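Local coordinates for protein tyrosine phosphatase PRL-1 (PDB 3S4O) that removes phosphate from phosphotyrosine in proteins as a tyrosine phosphatase and may act as a virulence factor supporting survival of the parasite inside host macrophages, at residues G47-V52 with G68-S73; L22-I27 with P109-V114; L126-L131 with H160-Y165. One frame throughout, in Å; residues are numbered along the deposited sequence.

Contact 1: G47-V52 with G68-S73; sequences GVRHLV and GIDVHS
Arg49 lays the end of its side chain across the carboxylate of Asp70, the guanidinium and carboxylate planes 86° apart. Arg49 NH2 carries most of the salt bridge, meeting Asp70 OD2 at 2.6 Å from above the carboxylate plane, while the bond from NH1 to OD1 is weak. Arg49 NH2 also donates to Gly68 O at 2.9 Å; this acceptor lies in the guanidinium plane, but the donor stands above the plane of the carbonyl. Arginine suits this place because its chain, bent at chi2 and chi3 (70° and -84°), curls back to the neighbouring strand and its flat end can serve several acceptors. Further along, His50 ND1 and His72 NE2 share a hydrogen bond of 3.0 Å. ND1 meets the His72 ring at its edge, the rings rim to rim with neither over the other's face, and His50 NE2 bonds Glu97 of helix 84-103. On the other face Leu51, Ile69 and Val71 form an apolar surface against helices 36-44 and 62-65, with Leu51 CB 4.0 Å from Ile69 CG2. Backbone bonds from Leu51 N to Asp70 O (2.7 Å) and His72 N to Leu51 O set the parallel register. This pairing closes the beta-alpha-beta unit of strand 48-53, helix 62-65 and strand 70-73, at one edge of the phosphatase sheet.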
# COMPACT_ATOMS: atom_id res chain seq x y z
N GLY A 47 9.06 0.62 10.77
CA GLY A 47 8.43 -0.63 11.10
C GLY A 47 7.79 -1.38 9.95
O GLY A 47 6.90 -2.21 10.18
N VAL A 48 8.26 -1.15 8.73
CA VAL A 48 7.64 -1.77 7.57
C VAL A 48 7.75 -3.28 7.60
O VAL A 48 8.83 -3.84 7.73
CB VAL A 48 8.19 -1.22 6.23
CG1 VAL A 48 7.62 -2.04 5.07
CG2 VAL A 48 7.83 0.27 6.09
N ARG A 49 6.61 -3.93 7.43
CA ARG A 49 6.50 -5.39 7.46
C ARG A 49 6.51 -5.94 6.02
O ARG A 49 7.15 -6.95 5.73
CB ARG A 49 5.20 -5.77 8.20
CG ARG A 49 4.91 -7.27 8.32
CD ARG A 49 5.87 -7.99 9.28
NE ARG A 49 7.12 -8.37 8.63
CZ ARG A 49 7.29 -9.44 7.84
NH1 ARG A 49 6.30 -10.29 7.60
NH2 ARG A 49 8.49 -9.67 7.30
N HIS A 50 5.78 -5.26 5.16
CA HIS A 50 5.56 -5.69 3.77
C HIS A 50 5.88 -4.53 2.82
O HIS A 50 5.49 -3.40 3.06
CB HIS A 50 4.10 -6.10 3.57
CG HIS A 50 3.71 -7.35 4.30
ND1 HIS A 50 4.14 -8.60 3.90
CD2 HIS A 50 2.95 -7.54 5.40
CE1 HIS A 50 3.67 -9.51 4.73
NE2 HIS A 50 2.94 -8.90 5.65
N LEU A 51 6.60 -4.84 1.75
CA LEU A 51 6.87 -3.88 0.69
C LEU A 51 6.32 -4.42 -0.61
O LEU A 51 6.69 -5.51 -1.04
CB LEU A 51 8.36 -3.60 0.55
CG LEU A 51 8.76 -2.47 -0.42
CD1 LEU A 51 8.16 -1.12 -0.06
CD2 LEU A 51 10.28 -2.36 -0.51
N VAL A 52 5.41 -3.66 -1.20
CA VAL A 52 4.75 -4.04 -2.45
C VAL A 52 5.25 -3.14 -3.57
O VAL A 52 5.11 -1.91 -3.51
CB VAL A 52 3.21 -3.95 -2.34
CG1 VAL A 52 2.52 -4.37 -3.65
CG2 VAL A 52 2.72 -4.81 -1.19
N GLY A 68 14.48 -8.65 6.79
CA GLY A 68 13.28 -8.88 7.56
C GLY A 68 12.01 -8.28 6.99
O GLY A 68 10.98 -8.30 7.65
N ILE A 69 12.10 -7.74 5.77
CA ILE A 69 10.94 -7.17 5.10
C ILE A 69 10.48 -8.08 3.97
O ILE A 69 11.26 -8.48 3.11
CB ILE A 69 11.24 -5.76 4.54
CG1 ILE A 69 11.49 -4.78 5.69
CG2 ILE A 69 10.07 -5.27 3.72
CD1 ILE A 69 12.39 -3.62 5.31
N ASP A 70 9.19 -8.44 3.99
CA ASP A 70 8.62 -9.27 2.93
C ASP A 70 8.40 -8.37 1.71
O ASP A 70 7.78 -7.31 1.83
CB ASP A 70 7.29 -9.89 3.38
CG ASP A 70 7.46 -10.90 4.54
OD1 ASP A 70 6.46 -11.56 4.93
OD2 ASP A 70 8.58 -11.04 5.08
N VAL A 71 8.95 -8.77 0.57
CA VAL A 71 8.78 -8.01 -0.67
C VAL A 71 7.87 -8.75 -1.65
O VAL A 71 7.99 -9.96 -1.85
CB VAL A 71 10.11 -7.67 -1.36
CG1 VAL A 71 9.86 -6.78 -2.57
CG2 VAL A 71 11.03 -6.95 -0.41
N HIS A 72 6.96 -8.00 -2.25
CA HIS A 72 5.95 -8.53 -3.13
C HIS A 72 6.03 -7.78 -4.46
O HIS A 72 5.85 -6.57 -4.51
CB HIS A 72 4.55 -8.36 -2.51
CG HIS A 72 4.41 -8.92 -1.13
ND1 HIS A 72 3.94 -10.19 -0.87
CD2 HIS A 72 4.64 -8.36 0.09
CE1 HIS A 72 3.92 -10.40 0.43
NE2 HIS A 72 4.35 -9.31 1.04
N SER A 73 6.29 -8.50 -5.54
CA SER A 73 6.49 -7.90 -6.87
C SER A 73 5.28 -8.19 -7.74
O SER A 73 5.22 -9.23 -8.39
CB SER A 73 7.77 -8.42 -7.53
OG SER A 73 8.92 -8.16 -6.73

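Contact 2: L22-I27 with P109-V114; sequences LFHFLI and PPTIGV
Four backbone hydrogen bonds join 22-27 to 109-114 in parallel: His24 N donates to Pro110 O at 2.8 Å, Ile112 N to His24 O, Leu26 N to Ile112 O at 3.0 Å, and Val114 N to Leu26 O. Pro110 has no N-H to give, but its carbonyl still opens the series. A water adds weak bonds to His24 NE2 and Pro109 O, while ND1 of the same imidazole is held by Asp11 of strand 7-13. Thr111 OG1 lies against His24 CB at 3.5 Å and makes a weak hydrogen bond to the backbone O of Arg46. The hydroxyl is turned beside its own backbone N (chi1 -60°), leaving Thr111 CG2 to meet Leu26 CD1 at 3.8 Å. Gly113 CA makes a CA-H...O contact of 3.4 Å with Leu26 O. The opposite face is hydrophobic: Ile112 CD1 touches Phe23 CD1 at 3.8 Å, and Ile112 CB lies 4.0 Å from Phe25 CD1. Large aromatic and branched side chains suit this buried layer between sheet and helices. Helix 84-103 packs on Phe23, Pro110 and Ile112, and helix 122-133 on Phe25, Ile27 and Val114. Strand 7-13 runs antiparallel along the outer side of 21-28, and strand 48-53 flanks 111-115, placing this pair inside the sheet.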
# COMPACT_ATOMS: atom_id res chain seq x y z
N LEU A 22 -6.23 -0.32 11.58
CA LEU A 22 -6.06 -1.68 11.06
C LEU A 22 -4.70 -1.86 10.40
O LEU A 22 -3.99 -2.83 10.68
CB LEU A 22 -7.13 -2.00 10.01
CG LEU A 22 -8.45 -2.70 10.36
CD1 LEU A 22 -8.77 -2.67 11.83
CD2 LEU A 22 -9.57 -2.09 9.52
N PHE A 23 -4.37 -0.95 9.49
CA PHE A 23 -3.08 -0.92 8.78
C PHE A 23 -2.56 0.51 8.63
O PHE A 23 -3.35 1.44 8.44
CB PHE A 23 -3.18 -1.46 7.34
CG PHE A 23 -4.03 -2.68 7.20
CD1 PHE A 23 -3.50 -3.93 7.49
CD2 PHE A 23 -5.34 -2.59 6.72
CE1 PHE A 23 -4.27 -5.07 7.34
CE2 PHE A 23 -6.13 -3.73 6.57
CZ PHE A 23 -5.59 -4.96 6.89
N HIS A 24 -1.24 0.66 8.67
CA HIS A 24 -0.60 1.91 8.30
C HIS A 24 -0.08 1.72 6.88
O HIS A 24 0.76 0.86 6.65
CB HIS A 24 0.59 2.25 9.21
CG HIS A 24 0.24 2.51 10.65
ND1 HIS A 24 -0.42 3.65 11.07
CD2 HIS A 24 0.53 1.82 11.78
CE1 HIS A 24 -0.54 3.64 12.39
NE2 HIS A 24 0.03 2.53 12.84
N PHE A 25 -0.56 2.53 5.94
CA PHE A 25 -0.01 2.48 4.58
C PHE A 25 0.97 3.61 4.30
O PHE A 25 0.70 4.78 4.61
CB PHE A 25 -1.12 2.49 3.53
CG PHE A 25 -1.99 1.28 3.59
CD1 PHE A 25 -1.48 0.04 3.25
CD2 PHE A 25 -3.31 1.37 4.01
CE1 PHE A 25 -2.26 -1.09 3.32
CE2 PHE A 25 -4.11 0.25 4.08
CZ PHE A 25 -3.58 -0.99 3.74
N LEU A 26 2.11 3.23 3.73
CA LEU A 26 3.11 4.17 3.29
C LEU A 26 3.18 4.15 1.78
O LEU A 26 3.54 3.12 1.20
CB LEU A 26 4.48 3.79 3.82
CG LEU A 26 4.96 4.37 5.14
CD1 LEU A 26 6.34 3.77 5.44
CD2 LEU A 26 5.04 5.91 5.08
N ILE A 27 2.81 5.25 1.14
CA ILE A 27 3.05 5.44 -0.28
C ILE A 27 4.46 6.03 -0.43
O ILE A 27 4.76 7.11 0.06
CB ILE A 27 2.04 6.38 -0.96
CG1 ILE A 27 0.60 5.87 -0.79
CG2 ILE A 27 2.36 6.47 -2.47
CD1 ILE A 27 -0.46 6.88 -1.15
N PRO A 109 -0.61 -2.63 14.80
CA PRO A 109 -0.96 -2.46 13.38
C PRO A 109 0.27 -2.42 12.48
O PRO A 109 1.17 -1.63 12.69
CB PRO A 109 -1.70 -1.12 13.36
CG PRO A 109 -2.29 -0.99 14.75
CD PRO A 109 -1.29 -1.63 15.66
N PRO A 110 0.33 -3.31 11.50
CA PRO A 110 1.42 -3.32 10.55
C PRO A 110 1.48 -2.09 9.65
O PRO A 110 0.44 -1.54 9.27
CB PRO A 110 1.15 -4.54 9.67
CG PRO A 110 -0.23 -4.90 9.90
CD PRO A 110 -0.78 -4.18 11.08
N THR A 111 2.70 -1.68 9.34
CA THR A 111 2.96 -0.72 8.30
C THR A 111 3.27 -1.50 7.03
O THR A 111 4.05 -2.46 7.03
CB THR A 111 4.11 0.24 8.67
OG1 THR A 111 3.75 0.95 9.86
CG2 THR A 111 4.35 1.26 7.56
N ILE A 112 2.60 -1.11 5.95
CA ILE A 112 2.74 -1.77 4.68
C ILE A 112 3.11 -0.72 3.66
O ILE A 112 2.39 0.26 3.50
CB ILE A 112 1.44 -2.50 4.28
CG1 ILE A 112 1.20 -3.68 5.25
CG2 ILE A 112 1.49 -2.98 2.81
CD1 ILE A 112 -0.24 -3.97 5.47
N GLY A 113 4.25 -0.91 3.01
CA GLY A 113 4.75 0.04 2.03
C GLY A 113 4.37 -0.34 0.62
O GLY A 113 4.27 -1.52 0.29
N VAL A 114 4.15 0.68 -0.21
CA VAL A 114 3.82 0.50 -1.61
C VAL A 114 4.51 1.55 -2.47
O VAL A 114 4.38 2.74 -2.22
CB VAL A 114 2.29 0.57 -1.88
CG1 VAL A 114 1.98 0.08 -3.28
CG2 VAL A 114 1.51 -0.26 -0.87
O HOH W 1 1.92 1.14 14.40

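Contact 3: L126-L131 with H160-Y165; sequences LVALAL and HWITKY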
# COMPACT_ATOMS: atom_id res chain seq x y z
N LEU A 126 -4.09 1.13 -4.93
CA LEU A 126 -4.12 -0.04 -4.03
C LEU A 126 -4.50 0.39 -2.63
O LEU A 126 -5.24 -0.30 -1.92
CB LEU A 126 -2.76 -0.74 -3.97
CG LEU A 126 -2.48 -1.79 -5.05
CD1 LEU A 126 -1.40 -2.73 -4.53
CD2 LEU A 126 -3.72 -2.59 -5.47
N VAL A 127 -3.95 1.52 -2.20
CA VAL A 127 -4.24 2.04 -0.87
C VAL A 127 -5.70 2.46 -0.80
O VAL A 127 -6.40 2.13 0.16
CB VAL A 127 -3.31 3.20 -0.51
CG1 VAL A 127 -3.77 3.89 0.76
CG2 VAL A 127 -1.90 2.67 -0.36
N ALA A 128 -6.16 3.15 -1.83
CA ALA A 128 -7.55 3.59 -1.93
C ALA A 128 -8.47 2.38 -1.77
O ALA A 128 -9.45 2.42 -1.03
CB ALA A 128 -7.80 4.27 -3.26
N LEU A 129 -8.14 1.31 -2.46
CA LEU A 129 -8.94 0.10 -2.42
C LEU A 129 -9.00 -0.51 -1.03
O LEU A 129 -10.04 -1.03 -0.63
CB LEU A 129 -8.37 -0.93 -3.37
CG LEU A 129 -9.09 -2.29 -3.29
CD1 LEU A 129 -10.32 -2.31 -4.17
CD2 LEU A 129 -8.15 -3.41 -3.60
N ALA A 130 -7.87 -0.51 -0.33
CA ALA A 130 -7.81 -1.02 1.05
C ALA A 130 -8.74 -0.22 1.95
O ALA A 130 -9.44 -0.79 2.79
CB ALA A 130 -6.39 -0.99 1.60
N LEU A 131 -8.77 1.10 1.76
CA LEU A 131 -9.64 1.99 2.52
C LEU A 131 -11.11 1.65 2.28
O LEU A 131 -11.93 1.69 3.19
CB LEU A 131 -9.41 3.47 2.18
CG LEU A 131 -8.11 4.14 2.64
CD1 LEU A 131 -8.00 5.53 2.04
CD2 LEU A 131 -8.04 4.23 4.14
N HIS A 160 -12.75 5.51 -12.01
CA HIS A 160 -13.93 4.75 -12.43
C HIS A 160 -13.93 3.35 -11.83
O HIS A 160 -14.95 2.89 -11.31
CB HIS A 160 -14.03 4.69 -13.96
CG HIS A 160 -14.66 5.90 -14.59
ND1 HIS A 160 -14.09 6.57 -15.66
CD2 HIS A 160 -15.80 6.57 -14.30
CE1 HIS A 160 -14.86 7.60 -15.99
NE2 HIS A 160 -15.90 7.61 -15.19
N TRP A 161 -12.77 2.69 -11.88
CA TRP A 161 -12.64 1.32 -11.39
C TRP A 161 -12.91 1.20 -9.89
O TRP A 161 -13.59 0.28 -9.46
CB TRP A 161 -11.25 0.78 -11.72
CG TRP A 161 -10.96 -0.54 -11.11
CD1 TRP A 161 -11.30 -1.77 -11.61
CD2 TRP A 161 -10.29 -0.78 -9.88
NE1 TRP A 161 -10.87 -2.75 -10.76
CE2 TRP A 161 -10.24 -2.17 -9.68
CE3 TRP A 161 -9.71 0.05 -8.91
CZ2 TRP A 161 -9.64 -2.76 -8.56
CZ3 TRP A 161 -9.11 -0.53 -7.80
CH2 TRP A 161 -9.09 -1.91 -7.63
N ILE A 162 -12.37 2.12 -9.11
CA ILE A 162 -12.59 2.10 -7.66
C ILE A 162 -14.04 2.46 -7.29
O ILE A 162 -14.58 1.94 -6.31
CB ILE A 162 -11.55 2.92 -6.87
CG1 ILE A 162 -11.53 2.42 -5.41
CG2 ILE A 162 -11.82 4.40 -6.96
CD1 ILE A 162 -10.38 2.93 -4.57
N THR A 163 -14.67 3.33 -8.06
CA THR A 163 -16.09 3.66 -7.88
C THR A 163 -17.01 2.47 -8.16
O THR A 163 -18.11 2.39 -7.61
CB THR A 163 -16.49 4.82 -8.80
OG1 THR A 163 -15.86 6.02 -8.34
CG2 THR A 163 -18.01 5.02 -8.84
N LYS A 164 -16.53 1.55 -9.01
CA LYS A 164 -17.32 0.39 -9.47
C LYS A 164 -17.08 -0.90 -8.66
O LYS A 164 -17.90 -1.83 -8.71
CB LYS A 164 -17.01 0.13 -10.95
CG LYS A 164 -18.10 0.53 -11.90
CD LYS A 164 -19.04 -0.64 -12.26
CE LYS A 164 -18.32 -1.72 -13.05
NZ LYS A 164 -19.18 -2.92 -13.24
N TYR A 165 -15.98 -0.95 -7.92
CA TYR A 165 -15.54 -2.17 -7.21
C TYR A 165 -16.48 -2.69 -6.13
O TYR A 165 -16.91 -1.94 -5.23
CB TYR A 165 -14.14 -1.95 -6.57
CG TYR A 165 -13.73 -2.92 -5.48
CD1 TYR A 165 -13.02 -4.07 -5.78
CD2 TYR A 165 -14.01 -2.66 -4.13
CE1 TYR A 165 -12.63 -4.96 -4.78
CE2 TYR A 165 -13.63 -3.53 -3.13
CZ TYR A 165 -12.94 -4.69 -3.46
OH TYR A 165 -12.56 -5.56 -2.45
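Leu129 and Tyr165 both extend away from their own backbone nitrogens (chi1 175° in the leucine), which carries the two side chains across between helix 122-133 and the end of helix 156-164, where they cross at about a right angle. This is a nearly parallel helix pair in the helical layer of the phosphatase domain, its short segments inclined at 17° with axes 10.6 Å apart. Large side chains bridge that wide separation, and no hydrogen bond links the segments. Trp161, likewise extended, brings CH2 to 3.7 Å from Leu129 CD1. A leucine fits here because its single methyl CD1 touches both Trp161 and Tyr165 without bringing a polar group into a buried contact. Ile162 is directed toward the other helix and also meets Ile143 of helix 139-149. Tyr165, the first residue to leave helical geometry, suits its buried place: the ring packs by its face, while the hydroxyl is satisfied by a hydrogen bond with Glu133. Helix 84-103 also packs here, through Leu87 and Trp90 on Leu129 and Leu91 on Tyr165. The tyrosine ring receives a CH-pi contact from Leu129 CD1, which sits 3.4 Å from the Tyr165 ring centroid and only 3° off its normal.

Contacts 1 and 2 belong to one sheet: strands 48-53 and 111-115 are neighbours, and Gly113 makes probable hydrogen bonds to His50 and Val52. Contact 1 lies at the sheet's edge, a position consistent with its partly exposed salt bridge, although His50, paired with His72 and Glu97, is buried. Contact 2 is interior, with one apolar face and one bearing His24 and Thr111. Contact 3 is also buried but lies in the helical layer, its two segments joined by apolar and aromatic packing alone. Contacts 2 and 3 touch where Phe25 meets Ala130 and Val127, so that strand and helix share a core, whereas contacts 1 and 3 stand about 22 Å apart between centres. Along the chain, contact 1 is nested within contact 2.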